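PDB 6CSJ: glycerol dehydrogenase from Bacillus coagulans, which probably catalyses the NAD+-dependent oxidation of glycerol to dihydroxyacetone and, in this double mutant, has acquired D-lactate dehydrogenase activity. Local coordinates for residues Glu26-Lys31 against Asn146-Ile151; Ser19-Tyr24 against Val87-Gly92. The protein carries 2 engineered substitutions. One frame throughout, in Å; residues are numbered along the deposited sequence.

Contact 1: Glu26-Lys31 against Asn146-Ile151; sequences ERLGKK and NPTFVI
T148 turns its two branches to different tasks: OG1 accepts a hydrogen bond from the backbone N of V111, whereas CG2 meets L28 tip to tip, 3.9 Å from L28 CD2. No polar bond joins 26-31 to 146-151; of the 173 Å² buried between them, L28 and the ring of F149 supply most. The leucine comes down on one ring face. L28 CD1 stands 3.7 Å from the centroid of the F149 ring and 16° off its normal, a CH-pi contact. L28 CG and CD2 extend the cover toward the far end of the ring, with CD2 3.7 Å from F149 CZ. Both leucine methyls are thus engaged, CD1 on the aromatic face and CD2 in the angle between the ring and T148 CG2. R27 adds a looser touch at the ring edge, where its CB lies 4.5 Å from F149 CZ, near the ring plane. The contact belongs to the Rossmann-like nucleotide-binding domain of the iron-containing alcohol dehydrogenase family, where the last turn of helix 21-28 rests on the start of strand 149-153. F149 projects from that strand with CG anti to its own carbonyl carbon (chi1 -61°), a setting that carries the ring to the helix. K10 and I112, from the strands flanking 149-153, also touch F149, and Y24 of the helix packs on it too. With the ring cut back to an alanine, L28 CD1 would probably lose the face it covers, and a gap would open between the helix end and the sheet. Just after the helix, D86 receives the backbone N-H groups of K30 and K31 on its two carboxylate oxygens, OD2 and OD1 respectively.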
loop_
_atom_site.group_PDB
_atom_site.type_symbol
_atom_site.label_atom_id
_atom_site.label_comp_id
_atom_site.label_asym_id
_atom_site.label_seq_id
_atom_site.Cartn_x
_atom_site.Cartn_y
_atom_site.Cartn_z
ATOM N N GLU A 26 -20.473 -1.788 -15.977
ATOM C CA GLU A 26 -21.378 -1.253 -17.022
ATOM C C GLU A 26 -21.148 0.237 -17.364
ATOM O O GLU A 26 -21.400 0.640 -18.490
ATOM C CB GLU A 26 -22.859 -1.505 -16.656
ATOM C CG GLU A 26 -23.333 -2.965 -16.672
ATOM C CD GLU A 26 -23.222 -3.671 -18.015
ATOM O OE1 GLU A 26 -23.144 -2.994 -19.069
ATOM O OE2 GLU A 26 -23.189 -4.923 -17.996
ATOM N N ARG A 27 -20.675 1.044 -16.412
ATOM C CA ARG A 27 -20.318 2.448 -16.692
ATOM C C ARG A 27 -19.091 2.600 -17.599
ATOM O O ARG A 27 -18.944 3.620 -18.260
ATOM C CB ARG A 27 -20.048 3.223 -15.398
ATOM C CG ARG A 27 -21.251 3.399 -14.486
ATOM C CD ARG A 27 -20.914 4.343 -13.354
ATOM N NE ARG A 27 -21.811 4.236 -12.210
ATOM C CZ ARG A 27 -21.742 5.015 -11.121
ATOM N NH1 ARG A 27 -20.815 5.975 -11.014
ATOM N NH2 ARG A 27 -22.607 4.842 -10.121
ATOM N N LEU A 28 -18.209 1.601 -17.593
ATOM C CA LEU A 28 -16.956 1.623 -18.358
ATOM C C LEU A 28 -16.983 0.797 -19.634
ATOM O O LEU A 28 -16.284 1.135 -20.580
ATOM C CB LEU A 28 -15.795 1.137 -17.477
ATOM C CG LEU A 28 -15.540 2.000 -16.247
ATOM C CD1 LEU A 28 -14.530 1.324 -15.328
ATOM C CD2 LEU A 28 -15.099 3.396 -16.656
ATOM N N GLY A 29 -17.739 -0.301 -19.647
ATOM C CA GLY A 29 -17.894 -1.126 -20.848
ATOM C C GLY A 29 -18.989 -2.185 -20.789
ATOM O O GLY A 29 -19.643 -2.388 -19.762
ATOM N N LYS A 30 -19.180 -2.862 -21.928
ATOM C CA LYS A 30 -20.216 -3.886 -22.080
ATOM C C LYS A 30 -19.828 -5.276 -21.565
ATOM O O LYS A 30 -20.709 -6.065 -21.270
ATOM C CB LYS A 30 -20.633 -3.958 -23.552
ATOM C CG LYS A 30 -21.571 -2.815 -23.947
ATOM C CD LYS A 30 -20.970 -1.424 -24.149
ATOM C CE LYS A 30 -22.022 -0.344 -23.859
ATOM N NZ LYS A 30 -21.877 0.910 -24.656
ATOM N N LYS A 31 -18.531 -5.555 -21.469
ATOM C CA LYS A 31 -18.044 -6.900 -21.156
ATOM C C LYS A 31 -16.825 -6.857 -20.221
ATOM O O LYS A 31 -15.744 -6.433 -20.619
ATOM C CB LYS A 31 -17.700 -7.617 -22.469
ATOM C CG LYS A 31 -17.183 -9.046 -22.339
ATOM C CD LYS A 31 -18.283 -10.011 -21.951
ATOM C CE LYS A 31 -17.718 -11.391 -21.620
ATOM N NZ LYS A 31 -17.207 -12.133 -22.802
ATOM N N ASN A 146 -3.430 6.076 -13.259
ATOM C CA ASN A 146 -3.930 5.370 -12.092
ATOM C C ASN A 146 -5.154 4.567 -12.509
ATOM O O ASN A 146 -5.868 4.982 -13.412
ATOM C CB ASN A 146 -4.322 6.339 -10.979
ATOM C CG ASN A 146 -3.144 7.112 -10.412
ATOM O OD1 ASN A 146 -2.653 8.045 -11.033
ATOM N ND2 ASN A 146 -2.705 6.737 -9.220
ATOM N N PRO A 147 -5.414 3.423 -11.852
ATOM C CA PRO A 147 -6.578 2.611 -12.215
ATOM C C PRO A 147 -7.850 3.441 -12.262
ATOM O O PRO A 147 -8.019 4.352 -11.442
ATOM C CB PRO A 147 -6.669 1.578 -11.082
ATOM C CG PRO A 147 -5.739 2.066 -10.002
ATOM C CD PRO A 147 -4.677 2.840 -10.711
ATOM N N THR A 148 -8.730 3.136 -13.217
ATOM C CA THR A 148 -9.927 3.937 -13.446
ATOM C C THR A 148 -10.806 4.018 -12.181
ATOM O O THR A 148 -11.118 5.115 -11.738
ATOM C CB THR A 148 -10.745 3.403 -14.650
ATOM O OG1 THR A 148 -9.855 2.906 -15.665
ATOM C CG2 THR A 148 -11.631 4.503 -15.253
ATOM N N PHE A 149 -11.185 2.870 -11.611
ATOM C CA PHE A 149 -11.955 2.809 -10.363
ATOM C C PHE A 149 -11.194 1.977 -9.338
ATOM O O PHE A 149 -10.609 0.950 -9.679
ATOM C CB PHE A 149 -13.335 2.123 -10.493
ATOM C CG PHE A 149 -14.320 2.767 -11.447
ATOM C CD1 PHE A 149 -14.137 4.031 -12.012
ATOM C CD2 PHE A 149 -15.511 2.087 -11.737
ATOM C CE1 PHE A 149 -15.081 4.568 -12.886
ATOM C CE2 PHE A 149 -16.458 2.628 -12.601
ATOM C CZ PHE A 149 -16.241 3.869 -13.175
ATOM N N VAL A 150 -11.249 2.418 -8.082
ATOM C CA VAL A 150 -10.884 1.607 -6.938
ATOM C C VAL A 150 -12.165 1.393 -6.121
ATOM O O VAL A 150 -12.853 2.365 -5.802
ATOM C CB VAL A 150 -9.810 2.298 -6.078
ATOM C CG1 VAL A 150 -9.427 1.427 -4.886
ATOM C CG2 VAL A 150 -8.597 2.626 -6.938
ATOM N N ILE A 151 -12.476 0.134 -5.797
ATOM C CA ILE A 151 -13.695 -0.226 -5.070
ATOM C C ILE A 151 -13.357 -0.973 -3.781
ATOM O O ILE A 151 -12.729 -2.026 -3.836
ATOM C CB ILE A 151 -14.646 -1.082 -5.941
ATOM C CG1 ILE A 151 -15.154 -0.236 -7.123
ATOM C CG2 ILE A 151 -15.832 -1.603 -5.110
ATOM C CD1 ILE A 151 -16.028 -0.982 -8.101
#

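Contact 2: Ser19-Tyr24 against Val87-Gly92; sequences SRLSAY and VVVGIG
Helix 21-28 is the connecting helix of a beta-alpha-beta crossover from strand 10-14 to strand 32-36, and it lies over strands that the crossover skips in the six-stranded parallel sheet. One of these is strand 87-92, and L21, in the first turn of the helix, is the residue that reaches it. With CG anti to the backbone N (chi1 179°), the leucine sends its forked end at the sheet, where its two methyls divide the work. L21 CD2 meets I91 CD1 tip to tip at 4.1 Å, and L21 CD1 lies 4.3 Å from V89 CG1. V89 and I91 are two positions apart on the strand and therefore present their side chains on the same face, so the fork spans both. I91 contributes an extended arm (chi2 178°) whose terminal methyl does the touching. These distances mark a light apolar contact, 94 Å² in all between buried side chains, and the CA atoms of L21 and V89 remain 9.4 Å apart. R20 occupies the N-cap position, and its carbonyl O takes weak bonds from A23 N and Y24 N. At the far end of the strand G92 adopts backbone angles that only glycine tolerates readily, and the chain passes from there into helix 94-106. Around L21, V89 and I91, I34 of the adjacent strand 32-36 touches both L21 and I91, while helix 38-51 closes in through S51 on L21 and through V40 and V48 on I91.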
loop_
_atom_site.group_PDB
_atom_site.type_symbol
_atom_site.label_atom_id
_atom_site.label_comp_id
_atom_site.label_asym_id
_atom_site.label_seq_id
_atom_site.Cartn_x
_atom_site.Cartn_y
_atom_site.Cartn_z
ATOM N N SER A 19 -21.467 -6.541 -4.610
ATOM C CA SER A 19 -22.817 -6.889 -5.061
ATOM C C SER A 19 -23.347 -5.909 -6.109
ATOM O O SER A 19 -24.321 -6.220 -6.773
ATOM C CB SER A 19 -23.802 -6.948 -3.881
ATOM O OG SER A 19 -24.222 -5.639 -3.509
ATOM N N ARG A 20 -22.732 -4.732 -6.234
ATOM C CA ARG A 20 -23.042 -3.772 -7.301
ATOM C C ARG A 20 -21.922 -3.682 -8.347
ATOM O O ARG A 20 -21.858 -2.696 -9.102
ATOM C CB ARG A 20 -23.298 -2.376 -6.702
ATOM C CG ARG A 20 -24.577 -2.264 -5.890
ATOM C CD ARG A 20 -24.650 -0.965 -5.091
ATOM N NE ARG A 20 -25.150 -1.207 -3.725
ATOM C CZ ARG A 20 -24.414 -1.460 -2.632
ATOM N NH1 ARG A 20 -23.096 -1.521 -2.670
ATOM N NH2 ARG A 20 -25.029 -1.674 -1.477
ATOM N N LEU A 21 -21.063 -4.705 -8.433
ATOM C CA LEU A 21 -19.925 -4.662 -9.354
ATOM C C LEU A 21 -20.371 -4.432 -10.795
ATOM O O LEU A 21 -19.743 -3.646 -11.514
ATOM C CB LEU A 21 -19.079 -5.936 -9.265
ATOM C CG LEU A 21 -17.857 -6.022 -10.197
ATOM C CD1 LEU A 21 -16.936 -4.813 -10.032
ATOM C CD2 LEU A 21 -17.086 -7.307 -9.947
ATOM N N SER A 22 -21.455 -5.105 -11.195
ATOM C CA SER A 22 -22.028 -4.961 -12.540
ATOM C C SER A 22 -22.466 -3.539 -12.856
ATOM O O SER A 22 -22.308 -3.090 -13.980
ATOM C CB SER A 22 -23.202 -5.932 -12.752
ATOM O OG SER A 22 -24.324 -5.578 -11.978
ATOM N N ALA A 23 -22.999 -2.821 -11.874
ATOM C CA ALA A 23 -23.349 -1.406 -12.075
ATOM C C ALA A 23 -22.106 -0.559 -12.402
ATOM O O ALA A 23 -22.177 0.343 -13.248
ATOM C CB ALA A 23 -24.075 -0.851 -10.863
ATOM N N TYR A 24 -20.977 -0.868 -11.754
ATOM C CA TYR A 24 -19.717 -0.142 -11.994
ATOM C C TYR A 24 -19.037 -0.542 -13.319
ATOM O O TYR A 24 -18.649 0.346 -14.091
ATOM C CB TYR A 24 -18.760 -0.274 -10.794
ATOM C CG TYR A 24 -19.353 0.289 -9.510
ATOM C CD1 TYR A 24 -19.699 1.638 -9.415
ATOM C CD2 TYR A 24 -19.600 -0.534 -8.401
ATOM C CE1 TYR A 24 -20.262 2.159 -8.256
ATOM C CE2 TYR A 24 -20.167 -0.023 -7.237
ATOM C CZ TYR A 24 -20.511 1.324 -7.176
ATOM O OH TYR A 24 -21.064 1.841 -6.022
ATOM N N VAL A 87 -13.324 -3.987 -20.379
ATOM C CA VAL A 87 -12.973 -3.496 -19.036
ATOM C C VAL A 87 -12.438 -4.670 -18.209
ATOM O O VAL A 87 -12.961 -5.786 -18.288
ATOM C CB VAL A 87 -14.168 -2.783 -18.331
ATOM C CG1 VAL A 87 -15.395 -3.681 -18.239
ATOM C CG2 VAL A 87 -13.779 -2.285 -16.947
ATOM N N VAL A 88 -11.381 -4.428 -17.437
ATOM C CA VAL A 88 -10.757 -5.483 -16.631
ATOM C C VAL A 88 -10.936 -5.177 -15.141
ATOM O O VAL A 88 -10.865 -4.024 -14.721
ATOM C CB VAL A 88 -9.265 -5.713 -17.014
ATOM C CG1 VAL A 88 -8.475 -4.409 -17.027
ATOM C CG2 VAL A 88 -8.612 -6.742 -16.092
ATOM N N VAL A 89 -11.189 -6.222 -14.360
ATOM C CA VAL A 89 -11.390 -6.106 -12.927
ATOM C C VAL A 89 -10.429 -7.058 -12.240
ATOM O O VAL A 89 -10.295 -8.210 -12.658
ATOM C CB VAL A 89 -12.840 -6.455 -12.512
ATOM C CG1 VAL A 89 -13.033 -6.256 -11.009
ATOM C CG2 VAL A 89 -13.842 -5.629 -13.316
ATOM N N GLY A 90 -9.767 -6.566 -11.191
ATOM C CA GLY A 90 -8.957 -7.396 -10.300
ATOM C C GLY A 90 -9.585 -7.374 -8.924
ATOM O O GLY A 90 -9.978 -6.315 -8.447
ATOM N N ILE A 91 -9.693 -8.546 -8.297
ATOM C CA ILE A 91 -10.277 -8.689 -6.970
ATOM C C ILE A 91 -9.338 -9.549 -6.138
ATOM O O ILE A 91 -9.078 -10.698 -6.482
ATOM C CB ILE A 91 -11.694 -9.336 -7.017
ATOM C CG1 ILE A 91 -12.587 -8.646 -8.069
ATOM C CG2 ILE A 91 -12.365 -9.272 -5.640
ATOM C CD1 ILE A 91 -13.970 -9.250 -8.212
ATOM N N GLY A 92 -8.818 -8.987 -5.046
ATOM C CA GLY A 92 -7.901 -9.716 -4.175
ATOM C C GLY A 92 -6.783 -8.859 -3.627
ATOM O O GLY A 92 -6.951 -7.664 -3.405
#

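How the contacts relate
From the N terminus the chain passes through strand 10-14, outermost in the sheet of this chain, and enters helix 21-28, whose opening turn belongs to contact 2 and whose last turn belongs to contact 1. Contact 2 closes first, when strand 87-92 arrives after 62 intervening residues; contact 1 closes only at strand 149-153, after 114. Because the segments alternate along the chain, the two loops cross instead of nesting. Together they fix one helix over two strands of the same sheet, separated by strand 111-115. The contacts also touch directly: F149 CE2 lies 3.5 Å from Y24 O, and L28 CB lies 4.0 Å from V87 CG2.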